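Local atomic coordinates of 3-oxo-tetronate kinase (Haemophilus influenzae, PDB entry 1YZY), a protein that catalyses the ATP-dependent phosphorylation of 3-oxo-tetronate to 3-oxo-tetronate 4-phosphate, acting as a four-carbon acid sugar kinase. Residues A[13-18]-A[78-83]; A[7-12]-A[28-33]; A[20-25]-A[223-228]; A[44-49]-A[63-68]. All coordinates share one frame; numbering follows the deposited sequence.

Interaction 1 of 4, residues A[13-18]-A[78-83]; sequences SDIASF and YFKYCS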
loop_
_atom_site.group_PDB
_atom_site.type_symbol
_atom_site.label_atom_id
_atom_site.label_comp_id
_atom_site.label_asym_id
_atom_site.label_seq_id
_atom_site.Cartn_x
_atom_site.Cartn_y
_atom_site.Cartn_z
ATOM N N SER A 13 0.421 0.430 1.094
ATOM C CA SER A 13 0.463 1.053 -0.220
ATOM C C SER A 13 -0.720 2.002 -0.363
ATOM O O SER A 13 -0.592 3.110 -0.886
ATOM C CB SER A 13 0.366 -0.009 -1.314
ATOM O OG SER A 13 1.545 -0.782 -1.410
ATOM N N ASP A 14 -1.882 1.537 0.080
ATOM C CA ASP A 14 -3.116 2.309 0.006
ATOM C C ASP A 14 -3.044 3.655 0.722
ATOM O O ASP A 14 -3.280 4.700 0.106
ATOM C CB ASP A 14 -4.273 1.508 0.562
ATOM C CG ASP A 14 -5.620 2.093 0.211
ATOM O OD1 ASP A 14 -6.022 2.004 -0.966
ATOM O OD2 ASP A 14 -6.290 2.632 1.115
ATOM N N ILE A 15 -2.714 3.633 2.012
ATOM C CA ILE A 15 -2.635 4.865 2.779
ATOM C C ILE A 15 -1.532 5.766 2.263
ATOM O O ILE A 15 -1.689 6.989 2.253
ATOM C CB ILE A 15 -2.486 4.615 4.312
ATOM C CG1 ILE A 15 -2.776 5.903 5.093
ATOM C CG2 ILE A 15 -1.079 4.112 4.664
ATOM C CD1 ILE A 15 -2.801 5.719 6.604
ATOM N N ALA A 16 -0.428 5.164 1.812
ATOM C CA ALA A 16 0.713 5.919 1.289
ATOM C C ALA A 16 0.321 6.724 0.053
ATOM O O ALA A 16 0.793 7.847 -0.132
ATOM C CB ALA A 16 1.875 4.986 0.976
ATOM N N SER A 17 -0.498 6.130 -0.809
ATOM C CA SER A 17 -0.986 6.825 -1.995
ATOM C C SER A 17 -1.898 7.963 -1.538
ATOM O O SER A 17 -1.879 9.051 -2.109
ATOM C CB SER A 17 -1.776 5.877 -2.896
ATOM O OG SER A 17 -0.984 5.412 -3.979
ATOM N N PHE A 18 -2.708 7.692 -0.518
ATOM C CA PHE A 18 -3.616 8.693 0.020
ATOM C C PHE A 18 -2.876 9.891 0.581
ATOM O O PHE A 18 -3.288 11.027 0.377
ATOM C CB PHE A 18 -4.543 8.087 1.081
ATOM C CG PHE A 18 -5.867 7.646 0.530
ATOM C CD1 PHE A 18 -6.683 8.549 -0.144
ATOM C CD2 PHE A 18 -6.291 6.331 0.662
ATOM C CE1 PHE A 18 -7.903 8.153 -0.682
ATOM C CE2 PHE A 18 -7.517 5.914 0.127
ATOM C CZ PHE A 18 -8.323 6.831 -0.548
ATOM N N TYR A 78 0.694 6.905 13.448
ATOM C CA TYR A 78 -0.569 6.412 12.939
ATOM C C TYR A 78 -0.520 4.902 12.753
ATOM O O TYR A 78 0.230 4.406 11.915
ATOM C CB TYR A 78 -0.835 7.083 11.592
ATOM C CG TYR A 78 -2.232 6.913 11.041
ATOM C CD1 TYR A 78 -3.110 7.999 10.986
ATOM C CD2 TYR A 78 -2.680 5.685 10.563
ATOM C CE1 TYR A 78 -4.400 7.868 10.477
ATOM C CE2 TYR A 78 -3.977 5.542 10.045
ATOM C CZ TYR A 78 -4.828 6.640 10.009
ATOM O OH TYR A 78 -6.105 6.525 9.509
ATOM N N PHE A 79 -1.313 4.179 13.538
ATOM C CA PHE A 79 -1.403 2.727 13.441
ATOM C C PHE A 79 -2.512 2.430 12.438
ATOM O O PHE A 79 -3.688 2.584 12.740
ATOM C CB PHE A 79 -1.731 2.124 14.818
ATOM C CG PHE A 79 -1.969 0.635 14.799
ATOM C CD1 PHE A 79 -1.418 -0.170 13.803
ATOM C CD2 PHE A 79 -2.775 0.045 15.765
ATOM C CE1 PHE A 79 -1.672 -1.532 13.766
ATOM C CE2 PHE A 79 -3.037 -1.316 15.739
ATOM C CZ PHE A 79 -2.486 -2.110 14.736
ATOM N N LYS A 80 -2.125 1.992 11.249
ATOM C CA LYS A 80 -3.054 1.689 10.171
ATOM C C LYS A 80 -3.437 0.223 10.034
ATOM O O LYS A 80 -2.583 -0.637 9.831
ATOM C CB LYS A 80 -2.468 2.211 8.852
ATOM C CG LYS A 80 -2.978 1.544 7.583
ATOM C CD LYS A 80 -4.206 2.211 7.053
ATOM C CE LYS A 80 -4.648 1.584 5.754
ATOM N NZ LYS A 80 -5.185 0.206 5.910
ATOM N N TYR A 81 -4.738 -0.045 10.087
ATOM C CA TYR A 81 -5.273 -1.391 9.945
ATOM C C TYR A 81 -6.352 -1.430 8.856
ATOM O O TYR A 81 -6.568 -0.443 8.158
ATOM C CB TYR A 81 -5.784 -1.927 11.289
ATOM C CG TYR A 81 -6.562 -0.929 12.115
ATOM C CD1 TYR A 81 -7.842 -0.523 11.735
ATOM C CD2 TYR A 81 -6.026 -0.398 13.282
ATOM C CE1 TYR A 81 -8.566 0.385 12.500
ATOM C CE2 TYR A 81 -6.739 0.510 14.055
ATOM C CZ TYR A 81 -8.014 0.896 13.658
ATOM O OH TYR A 81 -8.743 1.775 14.432
ATOM N N CYS A 82 -7.010 -2.570 8.681
ATOM C CA CYS A 82 -8.014 -2.684 7.631
ATOM C C CYS A 82 -9.307 -1.923 7.942
ATOM O O CYS A 82 -9.667 -1.739 9.114
ATOM C CB CYS A 82 -8.314 -4.157 7.344
ATOM S SG CYS A 82 -9.158 -4.494 5.770
ATOM N N SER A 83 -9.990 -1.477 6.887
ATOM C CA SER A 83 -11.243 -0.741 7.037
ATOM C C SER A 83 -12.403 -1.616 7.552
ATOM O O SER A 83 -13.461 -1.100 7.932
ATOM C CB SER A 83 -11.613 -0.030 5.728
ATOM O OG SER A 83 -11.909 -0.940 4.678
HETATM O O HOH W 1 -6.657 -0.165 2.837
#
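Helix 9-20 lies against strand 77-80 in the sugar-binding N-terminal domain, and Ile15 meets Tyr78 and Lys80 at this buried helix-to-strand junction. With CG1 anti to the backbone N (chi1 -165°) and chi2 extended, Ile15 sends CD1 straight out to the strand. CD1 approaches the Tyr78 ring obliquely and off-centre, 4.1 Å from its centroid in a CH-pi contact; the nearest ring atom, CE2, is 3.6 Å from it. The tyrosine suits a place that needs both an apolar ring for the isoleucine and a polar tip, since its OH bonds to Gly220 O.

Tyr78 and Lys80 are alternate residues of the strand, so both turn to the same helix, while Phe79 between them packs on helix 93-104, the usual alternation in an alpha/beta fold. Lys80 runs past Ile15 in the opposite sense, its CD 3.8 Å from Ile15 CD1. Bends at chi2 and chi4 curl the chain back, and NZ donates to Tyr81 O at 2.7 Å from above the carbonyl plane. Lys80 thus gives methylenes to the isoleucine while its ammonium is met by backbone. Asp14 OD2 stays 5.5 Å from Lys80 NZ, with one weakly bound water between them.

Interaction 2 of 4, residues A[7-12]-A[28-33]; sequences DDFTGA and QMNGVP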
loop_
_atom_site.group_PDB
_atom_site.type_symbol
_atom_site.label_atom_id
_atom_site.label_comp_id
_atom_site.label_asym_id
_atom_site.label_seq_id
_atom_site.Cartn_x
_atom_site.Cartn_y
_atom_site.Cartn_z
ATOM N N ASP A 7 -0.275 -2.633 9.170
ATOM C CA ASP A 7 -0.330 -4.065 9.459
ATOM C C ASP A 7 -0.387 -5.017 8.256
ATOM O O ASP A 7 -0.667 -6.213 8.403
ATOM C CB ASP A 7 -1.471 -4.365 10.455
ATOM C CG ASP A 7 -2.855 -4.384 9.808
ATOM O OD1 ASP A 7 -3.101 -3.675 8.804
ATOM O OD2 ASP A 7 -3.712 -5.133 10.319
ATOM N N ASP A 8 -0.236 -4.465 7.058
ATOM C CA ASP A 8 -0.204 -5.279 5.843
ATOM C C ASP A 8 0.319 -4.452 4.667
ATOM O O ASP A 8 0.366 -3.221 4.739
ATOM C CB ASP A 8 -1.564 -5.944 5.545
ATOM C CG ASP A 8 -2.515 -5.049 4.775
ATOM O OD1 ASP A 8 -2.463 -3.815 4.966
ATOM O OD2 ASP A 8 -3.322 -5.593 3.989
ATOM N N PHE A 9 0.701 -5.136 3.592
ATOM C CA PHE A 9 1.248 -4.470 2.420
ATOM C C PHE A 9 0.249 -3.632 1.623
ATOM O O PHE A 9 0.522 -2.479 1.310
ATOM C CB PHE A 9 1.941 -5.484 1.501
ATOM C CG PHE A 9 2.691 -4.849 0.379
ATOM C CD1 PHE A 9 3.854 -4.126 0.631
ATOM C CD2 PHE A 9 2.204 -4.911 -0.921
ATOM C CE1 PHE A 9 4.515 -3.468 -0.391
ATOM C CE2 PHE A 9 2.859 -4.254 -1.949
ATOM C CZ PHE A 9 4.017 -3.530 -1.683
ATOM N N THR A 10 -0.874 -4.238 1.247
ATOM C CA THR A 10 -1.910 -3.550 0.483
ATOM C C THR A 10 -2.363 -2.260 1.200
ATOM O O THR A 10 -2.571 -1.212 0.568
ATOM C CB THR A 10 -3.128 -4.464 0.272
ATOM O OG1 THR A 10 -2.690 -5.782 -0.075
ATOM C CG2 THR A 10 -3.993 -3.935 -0.852
ATOM N N GLY A 11 -2.558 -2.366 2.513
ATOM C CA GLY A 11 -2.963 -1.222 3.302
ATOM C C GLY A 11 -1.879 -0.166 3.353
ATOM O O GLY A 11 -2.180 1.029 3.320
ATOM N N ALA A 12 -0.621 -0.591 3.483
ATOM C CA ALA A 12 0.489 0.360 3.525
ATOM C C ALA A 12 0.573 1.133 2.210
ATOM O O ALA A 12 0.771 2.346 2.215
ATOM C CB ALA A 12 1.805 -0.348 3.816
ATOM N N GLN A 28 7.602 4.834 1.630
ATOM C CA GLN A 28 7.066 3.589 2.152
ATOM C C GLN A 28 8.152 2.517 2.272
ATOM O O GLN A 28 8.636 1.996 1.268
ATOM C CB GLN A 28 5.939 3.067 1.257
ATOM C CG GLN A 28 5.328 1.748 1.744
ATOM C CD GLN A 28 4.347 1.149 0.758
ATOM O OE1 GLN A 28 3.840 1.841 -0.131
ATOM N NE2 GLN A 28 4.074 -0.146 0.906
ATOM N N MET A 29 8.525 2.197 3.506
ATOM C CA MET A 29 9.526 1.175 3.768
ATOM C C MET A 29 8.833 -0.170 3.946
ATOM O O MET A 29 7.803 -0.254 4.608
ATOM C CB MET A 29 10.317 1.531 5.020
ATOM C CG MET A 29 11.073 2.842 4.908
ATOM S SD MET A 29 12.175 2.913 3.462
ATOM C CE MET A 29 13.788 2.938 4.243
ATOM N N ASN A 30 9.354 -1.208 3.305
ATOM C CA ASN A 30 8.768 -2.541 3.434
ATOM C C ASN A 30 9.557 -3.280 4.513
ATOM O O ASN A 30 10.659 -3.758 4.266
ATOM C CB ASN A 30 8.832 -3.290 2.101
ATOM C CG ASN A 30 8.150 -2.530 0.968
ATOM O OD1 ASN A 30 7.063 -1.983 1.137
ATOM N ND2 ASN A 30 8.789 -2.502 -0.197
ATOM N N GLY A 31 8.993 -3.341 5.715
ATOM C CA GLY A 31 9.654 -3.983 6.840
ATOM C C GLY A 31 10.441 -2.928 7.592
ATOM O O GLY A 31 10.678 -1.851 7.051
ATOM N N VAL A 32 10.801 -3.188 8.846
ATOM C CA VAL A 32 11.575 -2.210 9.619
ATOM C C VAL A 32 12.995 -2.114 9.053
ATOM O O VAL A 32 13.706 -3.117 8.978
ATOM C CB VAL A 32 11.655 -2.579 11.118
ATOM C CG1 VAL A 32 12.424 -1.506 11.891
ATOM C CG2 VAL A 32 10.265 -2.742 11.689
ATOM N N PRO A 33 13.411 -0.907 8.627
ATOM C CA PRO A 33 14.740 -0.648 8.055
ATOM C C PRO A 33 15.890 -0.781 9.048
ATOM O O PRO A 33 15.725 -0.491 10.234
ATOM C CB PRO A 33 14.616 0.794 7.556
ATOM C CG PRO A 33 13.137 0.942 7.298
ATOM C CD PRO A 33 12.553 0.282 8.493
#
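Phe9 and Gln28 both hold CG anti to the backbone N (chi1 -172° in Phe9), which swings the ring out from the first turn of its helix and stretches the glutamine chain until ring and amide meet. Asn30 has its CG beside the backbone N instead (chi1 -57°), and this brings its amide oxygen to the same ring. Asn30 OD1 lies at the ring edge, near the ring plane, 3.3 Å from Phe9 CE1; a carbonyl oxygen fits there because the C-H rim of an aromatic ring is slightly positive. The Gln28 side chain crosses that of Phe9 at about a right angle, its amide plane turned 45° from the ring, with NE2 3.6 Å from Phe9 CE1 and 3.7 Å from Ala12 CB. Alanine's small methyl lets the helix come close to the amide, whose NE2 also makes a weak hydrogen bond to Ser13 OG.

The helix start is fixed by Asp8 at its N-cap: OD1 accepts from Gly11 N at 2.9 Å, approached from above the carboxylate plane. Asp8 OD2 forms a salt bridge with Arg51, which also pairs with Asp7. Ala12 and Phe9 lean on strand 43-47 as well, so the start of helix 9-20 rests on strands 26-30 and 43-47, while strand 369-375, reached by Gln28 and Asn30, flanks strand 26-30 on its other side.

Interaction 3 of 4, residues A[20-25]-A[223-228]; sequences VENGLS and LGAYMA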
loop_
_atom_site.group_PDB
_atom_site.type_symbol
_atom_site.label_atom_id
_atom_site.label_comp_id
_atom_site.label_asym_id
_atom_site.label_seq_id
_atom_site.Cartn_x
_atom_site.Cartn_y
_atom_site.Cartn_z
ATOM N N VAL A 20 -0.007 10.980 -0.344
ATOM C CA VAL A 20 0.591 11.682 -1.488
ATOM C C VAL A 20 -0.455 12.445 -2.309
ATOM O O VAL A 20 -0.205 13.555 -2.778
ATOM C CB VAL A 20 1.375 10.687 -2.410
ATOM C CG1 VAL A 20 1.777 11.355 -3.731
ATOM C CG2 VAL A 20 2.622 10.204 -1.698
ATOM N N GLU A 21 -1.596 11.808 -2.541
ATOM C CA GLU A 21 -2.685 12.412 -3.284
ATOM C C GLU A 21 -3.300 13.583 -2.509
ATOM O O GLU A 21 -4.193 14.275 -3.008
ATOM C CB GLU A 21 -3.747 11.354 -3.598
ATOM C CG GLU A 21 -3.299 10.350 -4.652
ATOM C CD GLU A 21 -2.866 11.024 -5.950
ATOM O OE1 GLU A 21 -3.723 11.238 -6.829
ATOM O OE2 GLU A 21 -1.670 11.345 -6.093
ATOM N N ASN A 22 -2.799 13.797 -1.297
ATOM C CA ASN A 22 -3.252 14.870 -0.442
ATOM C C ASN A 22 -2.108 15.785 -0.019
ATOM O O ASN A 22 -2.090 16.322 1.091
ATOM C CB ASN A 22 -4.032 14.308 0.748
ATOM C CG ASN A 22 -5.445 13.912 0.366
ATOM O OD1 ASN A 22 -6.310 14.773 0.175
ATOM N ND2 ASN A 22 -5.677 12.613 0.190
ATOM N N GLY A 23 -1.124 15.903 -0.911
ATOM C CA GLY A 23 0.023 16.781 -0.717
ATOM C C GLY A 23 1.213 16.471 0.178
ATOM O O GLY A 23 2.076 17.341 0.362
ATOM N N LEU A 24 1.303 15.261 0.712
ATOM C CA LEU A 24 2.422 14.917 1.595
ATOM C C LEU A 24 3.539 14.081 0.942
ATOM O O LEU A 24 3.261 13.071 0.315
ATOM C CB LEU A 24 1.877 14.188 2.831
ATOM C CG LEU A 24 1.943 14.926 4.172
ATOM C CD1 LEU A 24 1.429 16.353 4.064
ATOM C CD2 LEU A 24 1.181 14.132 5.223
ATOM N N SER A 25 4.791 14.522 1.037
ATOM C CA SER A 25 5.881 13.721 0.466
ATOM C C SER A 25 5.989 12.454 1.326
ATOM O O SER A 25 6.143 12.538 2.544
ATOM C CB SER A 25 7.201 14.505 0.399
ATOM O OG SER A 25 7.601 15.036 1.645
ATOM N N LEU A 223 -9.060 8.398 7.607
ATOM C CA LEU A 223 -8.574 9.469 8.473
ATOM C C LEU A 223 -7.218 9.988 8.043
ATOM O O LEU A 223 -6.971 11.199 8.077
ATOM C CB LEU A 223 -8.494 9.006 9.930
ATOM C CG LEU A 223 -7.869 10.007 10.905
ATOM C CD1 LEU A 223 -8.714 11.276 10.972
ATOM C CD2 LEU A 223 -7.740 9.383 12.279
ATOM N N GLY A 224 -6.324 9.059 7.713
ATOM C CA GLY A 224 -4.981 9.421 7.297
ATOM C C GLY A 224 -4.992 10.380 6.132
ATOM O O GLY A 224 -4.151 11.274 6.069
ATOM N N ALA A 225 -5.917 10.151 5.197
ATOM C CA ALA A 225 -6.089 10.990 4.008
ATOM C C ALA A 225 -6.448 12.426 4.384
ATOM O O ALA A 225 -5.886 13.385 3.843
ATOM C CB ALA A 225 -7.169 10.413 3.129
ATOM N N TYR A 226 -7.407 12.571 5.294
ATOM C CA TYR A 226 -7.831 13.890 5.729
ATOM C C TYR A 226 -6.810 14.584 6.596
ATOM O O TYR A 226 -6.798 15.816 6.678
ATOM C CB TYR A 226 -9.215 13.835 6.372
ATOM C CG TYR A 226 -10.286 13.810 5.311
ATOM C CD1 TYR A 226 -10.809 12.608 4.850
ATOM C CD2 TYR A 226 -10.692 14.985 4.687
ATOM C CE1 TYR A 226 -11.708 12.576 3.783
ATOM C CE2 TYR A 226 -11.582 14.962 3.619
ATOM C CZ TYR A 226 -12.085 13.758 3.172
ATOM O OH TYR A 226 -12.962 13.739 2.105
ATOM N N MET A 227 -5.957 13.797 7.249
ATOM C CA MET A 227 -4.882 14.354 8.070
ATOM C C MET A 227 -3.804 14.924 7.145
ATOM O O MET A 227 -3.141 15.903 7.474
ATOM C CB MET A 227 -4.281 13.277 8.973
ATOM C CG MET A 227 -5.239 12.765 10.023
ATOM S SD MET A 227 -4.435 11.614 11.126
ATOM C CE MET A 227 -3.534 12.745 12.163
ATOM N N ALA A 228 -3.591 14.258 6.017
ATOM C CA ALA A 228 -2.630 14.709 5.017
ATOM C C ALA A 228 -3.168 15.998 4.381
ATOM O O ALA A 228 -2.443 16.978 4.241
ATOM C CB ALA A 228 -2.454 13.637 3.952
#
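Two carbonyl oxygens face each other without a bond: Asn22 O and Ala228 O are 3.2 Å apart, and both are acceptors. Ser232 OG is hydrogen-bonded to both, and its single proton, shared or given to one at a time, probably eases the repulsion. The backbones come close, with Asn22 CA 5.5 Å from Ala228 CA, and the small methyl of alanine allows it: Ala228 CB touches Asn22 CB at 3.6 Å. On the same methyl rests Leu24, whose CD2 is 3.9 Å from Ala228 CB and adds a larger apolar group.

Asn22 places CG beside its backbone N (chi1 -78°), laying the amide next to Ala225, where CG is 3.5 Å from Ala225 O. No hydrogen bond forms there; the amide ND2 turns back to Phe18 O in the last turn of helix 9-20. Gly23 follows at positive phi (78°), a conformation that favours glycine, and is the C-prime residue of the Schellman motif ending helix 9-20. Its N bonds to Val20 O at 3.1 Å, and Leu24 N to Leu19 O. The chain thereby reverses toward strand 26-30 with Asn22 and Leu24 both facing helix 221-232, whose Tyr226 packs on helix 202-210.

Interaction 4 of 4, residues A[44-49]-A[63-68]; sequences IVISLK and LRAYQW
Trp68 N bonds to Arg64 O at 3.1 Å, an ordinary helical bond that fixes the backbone from which the indole reaches Ile44 and Ile46. No hydrogen bond crosses the contact; apolar side chains meet, though Ile46 CD1 also touches Ala65 O. Trp68 carries its CG anti to the backbone N (chi1 -173°), and the six-membered part of the indole reaches toward the strand. Ile44 CG2 meets that ring at its edge, near the plane, 3.6 Å from Trp68 CZ3, while the indole NE1 makes a weak hydrogen bond to Gln35 O.

Ile46 inserts CD1 between the two helix residues: it is 3.7 Å from Trp68 CE3, approached obliquely, and 3.8 Å from Ala65 CB. Alanine suits the point where the backbones are nearest, Ile46 CA and Ala65 CA being 6.6 Å apart. Strand 43-47 and helix 55-71 belong to the layered alpha/beta architecture of the N-terminal domain; the axes of their short segments run nearly antiparallel at 156° and approach to 9.7 Å. Ile44 and Ile46 face this helix, and Val45 between them points away and packs on Ala12 and Ala16 of helix 9-20, so a different helix covers each face.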
loop_
_atom_site.group_PDB
_atom_site.type_symbol
_atom_site.label_atom_id
_atom_site.label_comp_id
_atom_site.label_asym_id
_atom_site.label_seq_id
_atom_site.Cartn_x
_atom_site.Cartn_y
_atom_site.Cartn_z
ATOM N N ILE A 44 6.376 8.780 6.579
ATOM C CA ILE A 44 7.062 7.526 6.322
ATOM C C ILE A 44 6.127 6.420 6.768
ATOM O O ILE A 44 5.663 6.423 7.901
ATOM C CB ILE A 44 8.379 7.400 7.110
ATOM C CG1 ILE A 44 9.308 8.572 6.790
ATOM C CG2 ILE A 44 9.070 6.084 6.752
ATOM C CD1 ILE A 44 10.534 8.638 7.678
ATOM N N VAL A 45 5.810 5.511 5.853
ATOM C CA VAL A 45 4.939 4.382 6.134
ATOM C C VAL A 45 5.756 3.082 6.199
ATOM O O VAL A 45 6.489 2.769 5.268
ATOM C CB VAL A 45 3.889 4.205 5.009
ATOM C CG1 VAL A 45 2.941 3.067 5.346
ATOM C CG2 VAL A 45 3.114 5.488 4.783
ATOM N N ILE A 46 5.654 2.341 7.297
ATOM C CA ILE A 46 6.358 1.062 7.409
ATOM C C ILE A 46 5.352 -0.077 7.267
ATOM O O ILE A 46 4.408 -0.189 8.038
ATOM C CB ILE A 46 7.154 0.922 8.736
ATOM C CG1 ILE A 46 8.322 1.904 8.745
ATOM C CG2 ILE A 46 7.696 -0.513 8.894
ATOM C CD1 ILE A 46 9.176 1.815 9.981
ATOM N N SER A 47 5.535 -0.870 6.219
ATOM C CA SER A 47 4.687 -2.011 5.897
ATOM C C SER A 47 5.126 -3.273 6.644
ATOM O O SER A 47 6.290 -3.687 6.558
ATOM C CB SER A 47 4.719 -2.244 4.378
ATOM O OG SER A 47 4.679 -3.618 4.032
ATOM N N LEU A 48 4.198 -3.864 7.395
ATOM C CA LEU A 48 4.471 -5.082 8.157
ATOM C C LEU A 48 3.554 -6.218 7.704
ATOM O O LEU A 48 2.803 -6.078 6.733
ATOM C CB LEU A 48 4.278 -4.837 9.659
ATOM C CG LEU A 48 5.099 -3.765 10.388
ATOM C CD1 LEU A 48 4.510 -3.523 11.772
ATOM C CD2 LEU A 48 6.562 -4.172 10.497
ATOM N N LYS A 49 3.683 -7.364 8.364
ATOM C CA LYS A 49 2.855 -8.537 8.080
ATOM C C LYS A 49 2.253 -8.919 9.435
ATOM O O LYS A 49 2.228 -10.092 9.816
ATOM C CB LYS A 49 3.718 -9.699 7.558
ATOM C CG LYS A 49 4.446 -9.461 6.228
ATOM C CD LYS A 49 5.383 -10.637 5.909
ATOM C CE LYS A 49 6.317 -10.356 4.727
ATOM N NZ LYS A 49 5.647 -10.435 3.398
ATOM N N LEU A 63 6.618 -2.048 17.679
ATOM C CA LEU A 63 7.453 -1.238 18.551
ATOM C C LEU A 63 8.791 -0.913 17.890
ATOM O O LEU A 63 9.421 0.102 18.202
ATOM C CB LEU A 63 7.675 -1.964 19.873
ATOM C CG LEU A 63 6.449 -1.996 20.788
ATOM C CD1 LEU A 63 6.620 -3.029 21.884
ATOM C CD2 LEU A 63 6.220 -0.610 21.368
ATOM N N ARG A 64 9.243 -1.807 17.015
ATOM C CA ARG A 64 10.494 -1.621 16.290
ATOM C C ARG A 64 10.283 -0.595 15.193
ATOM O O ARG A 64 11.171 0.219 14.926
ATOM C CB ARG A 64 10.978 -2.946 15.693
ATOM C CG ARG A 64 11.761 -3.818 16.667
ATOM C CD ARG A 64 11.976 -5.220 16.116
ATOM N NE ARG A 64 12.543 -5.207 14.769
ATOM C CZ ARG A 64 12.149 -6.001 13.773
ATOM N NH1 ARG A 64 11.177 -6.889 13.958
ATOM N NH2 ARG A 64 12.728 -5.905 12.581
ATOM N N ALA A 65 9.120 -0.659 14.541
ATOM C CA ALA A 65 8.777 0.280 13.473
ATOM C C ALA A 65 8.714 1.683 14.056
ATOM O O ALA A 65 9.208 2.641 13.458
ATOM C CB ALA A 65 7.448 -0.092 12.840
ATOM N N TYR A 66 8.110 1.782 15.238
ATOM C CA TYR A 66 7.964 3.043 15.954
ATOM C C TYR A 66 9.312 3.631 16.340
ATOM O O TYR A 66 9.523 4.840 16.237
ATOM C CB TYR A 66 7.119 2.834 17.221
ATOM C CG TYR A 66 7.347 3.890 18.284
ATOM C CD1 TYR A 66 6.760 5.151 18.184
ATOM C CD2 TYR A 66 8.218 3.655 19.352
ATOM C CE1 TYR A 66 7.044 6.155 19.115
ATOM C CE2 TYR A 66 8.511 4.652 20.282
ATOM C CZ TYR A 66 7.918 5.899 20.156
ATOM O OH TYR A 66 8.208 6.886 21.071
ATOM N N GLN A 67 10.190 2.786 16.867
ATOM C CA GLN A 67 11.507 3.235 17.307
ATOM C C GLN A 67 12.293 3.797 16.135
ATOM O O GLN A 67 12.981 4.811 16.269
ATOM C CB GLN A 67 12.263 2.091 17.985
ATOM C CG GLN A 67 13.553 2.516 18.655
ATOM C CD GLN A 67 13.343 3.544 19.747
ATOM O OE1 GLN A 67 14.156 4.452 19.922
ATOM N NE2 GLN A 67 12.265 3.392 20.507
ATOM N N TRP A 68 12.170 3.144 14.984
ATOM C CA TRP A 68 12.855 3.605 13.784
ATOM C C TRP A 68 12.239 4.927 13.321
ATOM O O TRP A 68 12.949 5.911 13.120
ATOM C CB TRP A 68 12.768 2.563 12.666
ATOM C CG TRP A 68 13.607 2.938 11.484
ATOM C CD1 TRP A 68 14.934 2.690 11.317
ATOM C CD2 TRP A 68 13.188 3.680 10.333
ATOM N NE1 TRP A 68 15.374 3.234 10.139
ATOM C CE2 TRP A 68 14.324 3.849 9.513
ATOM C CE3 TRP A 68 11.965 4.223 9.917
ATOM C CZ2 TRP A 68 14.277 4.540 8.297
ATOM C CZ3 TRP A 68 11.916 4.910 8.711
ATOM C CH2 TRP A 68 13.067 5.062 7.914
#

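Helix 9-20 unites the first three contacts: interactions 1 and 2 use its successive turns, with centres 9 Å apart, and interaction 3 takes up the chain where it ends, 10 Å from interaction 1. Tyr78 bridges interactions 1 and 3 through Leu223 and Met227. Interaction 4 lies on the far side of strand 43-47, its centre 7 Å from that of interaction 2; strands 26-30 and 43-47 are joined by Met29 N to Val45 O and Ser47 N to Met29 O, both 2.8 Å. Interactions 3 and 4 do not touch. Interaction 2 comes nearest to an ATP site assigned by similarity: the Phe9 side chain is about 9 Å from Gly355.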